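Local atomic coordinates of lipoxygenase (Cyanothece sp., PDB entry 5EK8), a protein that probably oxygenates polyunsaturated fatty acids as a non-haem iron 9R-lipoxygenase, inserting both atoms of molecular oxygen. Residues A[566-569]-A[570-574]; A[556-559]-A[560-564]. All blocks are in the same frame, centred on the assembly; numbering follows the deposited sequence.

Contact 1: A[566-569]-A[570-574]; sequences TTLW and HTWVN. With FE2 (Fe (II) ion), chain B.
Trp569 and Val573, one helical turn apart, meet through a CH-pi contact: the valine branch CG2 lies over one face of the indole, 3.9 Å from the centroid of the six-membered ring and displaced toward its rim. With CG anti to the backbone N (chi1 176°), the indole leaves the helix at a slant toward its C-terminal end, which brings it beside Val573, while NE1 donates to the carbonyl of Glu358 on helix 337-377. With an alanine in place of Trp569, Val573 CG2 would probably lose the aromatic face it packs on and Glu358 O its indole donor. Leu568 approaches Trp572 differently, its CD1 reaching the indole edge near the ring plane, 4.3 Å from CE3; the rest of this indole leads away from 566-569, and NE1 bonds to Asn256 O.

Thr571 folds its hydroxyl back along the helix. OG1, beside the backbone N (chi1 -72°), donates to Thr567 O at 2.8 Å from above the carbonyl plane. The same oxygen takes the amide of Thr571 N at 3.0 Å, so two donors of one residue grip it. Thr571 OG1 is also bonded to Arg663 N.

On the metal-facing side, His570 points its ring at the iron and binds it through NE2 at 2.5 Å, with the CB of Asn574 over one ring face. Asn574 OD1 stands at a longer 2.9 Å from the iron. His359, His364 and the terminal carboxylate of Ile668 complete the ligand set, and the wider pi-type turn at 566-569 leads into it, an arrangement characteristic of the long, iron-bearing helices of the lipoxygenase catalytic domain.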
loop_
_atom_site.group_PDB
_atom_site.type_symbol
_atom_site.label_atom_id
_atom_site.label_comp_id
_atom_site.label_asym_id
_atom_site.label_seq_id
_atom_site.Cartn_x
_atom_site.Cartn_y
_atom_site.Cartn_z
ATOM N N THR A 566 5.251 -1.026 5.438
ATOM C CA THR A 566 5.617 -0.828 4.041
ATOM C C THR A 566 6.574 -1.909 3.544
ATOM O O THR A 566 6.704 -2.121 2.338
ATOM C CB THR A 566 6.265 0.546 3.813
ATOM O OG1 THR A 566 7.318 0.739 4.767
ATOM C CG2 THR A 566 5.227 1.647 3.949
ATOM N N THR A 567 7.254 -2.579 4.470
ATOM C CA THR A 567 8.188 -3.639 4.099
ATOM C C THR A 567 7.637 -5.035 4.398
ATOM O O THR A 567 6.956 -5.621 3.561
ATOM C CB THR A 567 9.539 -3.475 4.813
ATOM O OG1 THR A 567 9.343 -3.535 6.230
ATOM C CG2 THR A 567 10.175 -2.146 4.444
ATOM N N LEU A 568 7.922 -5.559 5.588
ATOM C CA LEU A 568 7.545 -6.932 5.922
ATOM C C LEU A 568 6.048 -7.235 5.824
ATOM O O LEU A 568 5.673 -8.246 5.246
ATOM C CB LEU A 568 8.023 -7.296 7.327
ATOM C CG LEU A 568 7.564 -8.694 7.756
ATOM C CD1 LEU A 568 8.133 -9.758 6.818
ATOM C CD2 LEU A 568 7.930 -8.992 9.204
ATOM N N TRP A 569 5.199 -6.388 6.395
ATOM C CA TRP A 569 3.767 -6.673 6.418
ATOM C C TRP A 569 3.187 -6.809 5.019
ATOM O O TRP A 569 2.580 -7.830 4.687
ATOM C CB TRP A 569 3.000 -5.589 7.182
ATOM C CG TRP A 569 1.520 -5.815 7.132
ATOM C CD1 TRP A 569 0.605 -5.115 6.398
ATOM C CD2 TRP A 569 0.787 -6.837 7.816
ATOM N NE1 TRP A 569 -0.656 -5.632 6.595
ATOM C CE2 TRP A 569 -0.569 -6.687 7.465
ATOM C CE3 TRP A 569 1.144 -7.861 8.698
ATOM C CZ2 TRP A 569 -1.567 -7.520 7.968
ATOM C CZ3 TRP A 569 0.149 -8.685 9.201
ATOM C CH2 TRP A 569 -1.187 -8.511 8.832
ATOM N N HIS A 570 3.368 -5.778 4.206
ATOM C CA HIS A 570 2.847 -5.805 2.853
ATOM C C HIS A 570 3.474 -6.936 2.052
ATOM O O HIS A 570 2.803 -7.558 1.243
ATOM C CB HIS A 570 3.082 -4.473 2.146
ATOM C CG HIS A 570 2.722 -4.504 0.694
ATOM N ND1 HIS A 570 3.649 -4.740 -0.294
ATOM C CD2 HIS A 570 1.529 -4.362 0.071
ATOM C CE1 HIS A 570 3.045 -4.728 -1.471
ATOM N NE2 HIS A 570 1.762 -4.499 -1.276
ATOM N N THR A 571 4.760 -7.190 2.278
ATOM C CA THR A 571 5.442 -8.316 1.650
ATOM C C THR A 571 4.685 -9.599 1.935
ATOM O O THR A 571 4.344 -10.359 1.029
ATOM C CB THR A 571 6.892 -8.477 2.158
ATOM O OG1 THR A 571 7.709 -7.431 1.628
ATOM C CG2 THR A 571 7.460 -9.815 1.727
ATOM N N TRP A 572 4.410 -9.810 3.214
ATOM C CA TRP A 572 3.795 -11.035 3.684
ATOM C C TRP A 572 2.408 -11.212 3.105
ATOM O O TRP A 572 2.076 -12.282 2.600
ATOM C CB TRP A 572 3.718 -11.047 5.204
ATOM C CG TRP A 572 3.370 -12.388 5.761
ATOM C CD1 TRP A 572 2.162 -13.029 5.688
ATOM C CD2 TRP A 572 4.240 -13.251 6.494
ATOM N NE1 TRP A 572 2.230 -14.242 6.331
ATOM C CE2 TRP A 572 3.496 -14.403 6.833
ATOM C CE3 TRP A 572 5.577 -13.165 6.897
ATOM C CZ2 TRP A 572 4.043 -15.456 7.553
ATOM C CZ3 TRP A 572 6.122 -14.213 7.614
ATOM C CH2 TRP A 572 5.356 -15.347 7.932
ATOM N N VAL A 573 1.601 -10.158 3.166
ATOM C CA VAL A 573 0.219 -10.269 2.716
ATOM C C VAL A 573 0.140 -10.399 1.193
ATOM O O VAL A 573 -0.620 -11.212 0.662
ATOM C CB VAL A 573 -0.621 -9.068 3.179
ATOM C CG1 VAL A 573 -2.052 -9.209 2.696
ATOM C CG2 VAL A 573 -0.587 -8.964 4.690
ATOM N N ASN A 574 0.950 -9.611 0.495
ATOM C CA ASN A 574 0.916 -9.567 -0.963
ATOM C C ASN A 574 1.511 -10.810 -1.618
ATOM O O ASN A 574 0.909 -11.393 -2.516
ATOM C CB ASN A 574 1.645 -8.321 -1.465
ATOM C CG ASN A 574 1.564 -8.165 -2.962
ATOM O OD1 ASN A 574 0.574 -7.653 -3.487
ATOM N ND2 ASN A 574 2.610 -8.600 -3.663
HETATM FE FE FE2 B . -0.291 -4.977 -2.610
#

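Contact 2: A[556-559]-A[560-564]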
loop_
_atom_site.group_PDB
_atom_site.type_symbol
_atom_site.label_atom_id
_atom_site.label_comp_id
_atom_site.label_asym_id
_atom_site.label_seq_id
_atom_site.Cartn_x
_atom_site.Cartn_y
_atom_site.Cartn_z
ATOM N N LYS A 556 10.093 8.090 16.563
ATOM C CA LYS A 556 10.719 6.778 16.418
ATOM C C LYS A 556 9.669 5.684 16.252
ATOM O O LYS A 556 9.819 4.789 15.415
ATOM C CB LYS A 556 11.612 6.474 17.625
ATOM C CG LYS A 556 12.821 7.382 17.748
ATOM C CD LYS A 556 13.256 7.522 19.194
ATOM C CE LYS A 556 14.183 6.403 19.615
ATOM N NZ LYS A 556 15.569 6.631 19.139
ATOM N N GLN A 557 8.602 5.764 17.041
ATOM C CA GLN A 557 7.540 4.763 16.966
ATOM C C GLN A 557 6.792 4.839 15.638
ATOM O O GLN A 557 6.494 3.812 15.025
ATOM C CB GLN A 557 6.561 4.920 18.135
ATOM C CG GLN A 557 5.272 4.108 17.997
ATOM C CD GLN A 557 5.513 2.609 17.819
ATOM O OE1 GLN A 557 6.567 2.085 18.178
ATOM N NE2 GLN A 557 4.526 1.915 17.261
ATOM N N CYS A 558 6.493 6.057 15.198
ATOM C CA CYS A 558 5.809 6.254 13.926
ATOM C C CYS A 558 6.658 5.695 12.781
ATOM O O CYS A 558 6.151 5.037 11.867
ATOM C CB CYS A 558 5.510 7.739 13.707
ATOM S SG CYS A 558 4.507 8.111 12.245
ATOM N N CYS A 559 7.959 5.948 12.854
ATOM C CA CYS A 559 8.904 5.451 11.864
ATOM C C CYS A 559 8.932 3.923 11.831
ATOM O O CYS A 559 8.883 3.317 10.753
ATOM C CB CYS A 559 10.295 6.007 12.149
ATOM S SG CYS A 559 10.472 7.777 11.778
ATOM N N ARG A 560 9.002 3.313 13.013
ATOM C CA ARG A 560 8.909 1.858 13.143
ATOM C C ARG A 560 7.640 1.314 12.491
ATOM O O ARG A 560 7.676 0.331 11.750
ATOM C CB ARG A 560 8.934 1.438 14.614
ATOM C CG ARG A 560 10.313 1.354 15.235
ATOM C CD ARG A 560 10.240 0.694 16.606
ATOM N NE ARG A 560 9.470 1.474 17.575
ATOM C CZ ARG A 560 9.998 2.357 18.419
ATOM N NH1 ARG A 560 11.304 2.585 18.417
ATOM N NH2 ARG A 560 9.220 3.014 19.268
ATOM N N HIS A 561 6.519 1.962 12.784
ATOM C CA HIS A 561 5.221 1.569 12.244
ATOM C C HIS A 561 5.214 1.584 10.709
ATOM O O HIS A 561 4.922 0.568 10.052
ATOM C CB HIS A 561 4.141 2.506 12.794
ATOM C CG HIS A 561 2.743 2.041 12.542
ATOM N ND1 HIS A 561 2.180 0.972 13.208
ATOM C CD2 HIS A 561 1.787 2.502 11.702
ATOM C CE1 HIS A 561 0.942 0.793 12.785
ATOM N NE2 HIS A 561 0.677 1.713 11.872
ATOM N N ILE A 562 5.551 2.748 10.157
ATOM C CA ILE A 562 5.624 2.952 8.716
ATOM C C ILE A 562 6.508 1.911 8.043
ATOM O O ILE A 562 6.067 1.202 7.133
ATOM C CB ILE A 562 6.160 4.358 8.378
ATOM C CG1 ILE A 562 5.178 5.432 8.851
ATOM C CG2 ILE A 562 6.424 4.488 6.879
ATOM C CD1 ILE A 562 5.745 6.843 8.796
ATOM N N ILE A 563 7.750 1.811 8.511
ATOM C CA ILE A 563 8.704 0.881 7.921
ATOM C C ILE A 563 8.189 -0.547 8.008
ATOM O O ILE A 563 8.293 -1.308 7.046
ATOM C CB ILE A 563 10.084 0.970 8.599
ATOM C CG1 ILE A 563 10.720 2.333 8.326
ATOM C CG2 ILE A 563 10.998 -0.130 8.088
ATOM C CD1 ILE A 563 12.045 2.537 9.018
ATOM N N PHE A 564 7.608 -0.904 9.150
ATOM C CA PHE A 564 7.108 -2.262 9.337
ATOM C C PHE A 564 6.043 -2.609 8.320
ATOM O O PHE A 564 6.090 -3.676 7.706
ATOM C CB PHE A 564 6.540 -2.466 10.739
ATOM C CG PHE A 564 6.056 -3.870 10.992
ATOM C CD1 PHE A 564 4.729 -4.221 10.775
ATOM C CD2 PHE A 564 6.936 -4.846 11.436
ATOM C CE1 PHE A 564 4.288 -5.514 11.006
ATOM C CE2 PHE A 564 6.501 -6.141 11.673
ATOM C CZ PHE A 564 5.175 -6.476 11.454
#
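Arg560, His561, Ile562 and Ile563 each donate their backbone N to the carbonyl four residues earlier, on Lys556, Gln557, Cys558 and Cys559 in turn, in regular alpha-helical geometry with every N-to-O distance at 2.9 Å. Against this backbone the most elaborate side-chain contact is that of Arg560 with Gln557. The arginine grips side-on, NE and NH2 both donating to the single oxygen OE1 of the glutamine at 3.0 Å each. OE1 lies at the guanidinium edge, within its plane, whereas the amide is turned 47° from that plane. NH2 meets a lone pair of OE1 in the carbonyl plane, and NE comes from a position tilted out of it. A bend at chi3 (-64°) folds the arginine back over its own helix, bringing one guanidinium face above Lys556 O and the backbone of Gln557. The amide's other end is held as well, since Gln557 NE2 donates to the carbonyls of Trp437 and Trp440.

This is an intrahelical i to i+3 polar pair on helix 549-574, a long helix of the lipoxygenase catalytic domain that farther on supplies an iron ligand. Beside it, the CB of Lys556 comes within 4.0 Å of Arg560 NH1; the ammonium group swings off to a salt bridge with Asp468 on helix 451-473, which probably eases the nearness of two like charges.

Elsewhere round the helix, Cys558 and Ile562 make an apolar contact. Cys558 SG and the CD1 end of Ile562 lie 3.9 Å apart, and both side chains pack on Tyr370 of helix 337-377. Ile563 instead leans on Met386 and Leu463. His561, by contrast, hydrogen-bonds through NE2 to Gln366 OE1.

Overall arrangement
Both contacts lie on helix 549-574, in series, with centres 14 Å apart; a probable bond from Trp569 N to Phe564 O, 3.1 Å long, joins them where the helix widens. Contact 1 is the deeper, about 9 Å from the centre of the chain against 15 Å for contact 2, although both are largely buried. Helices 337-377, 383-391 and 451-473 pack on each. Near the metal, the chemistry is aromatic and coordinating, with tryptophans, a threonine turned onto the backbone and a histidine ligand. Farther from it, 556-564 relies on an arginine-glutamine pair, with its partly exposed cationic residues beside helix 451-473.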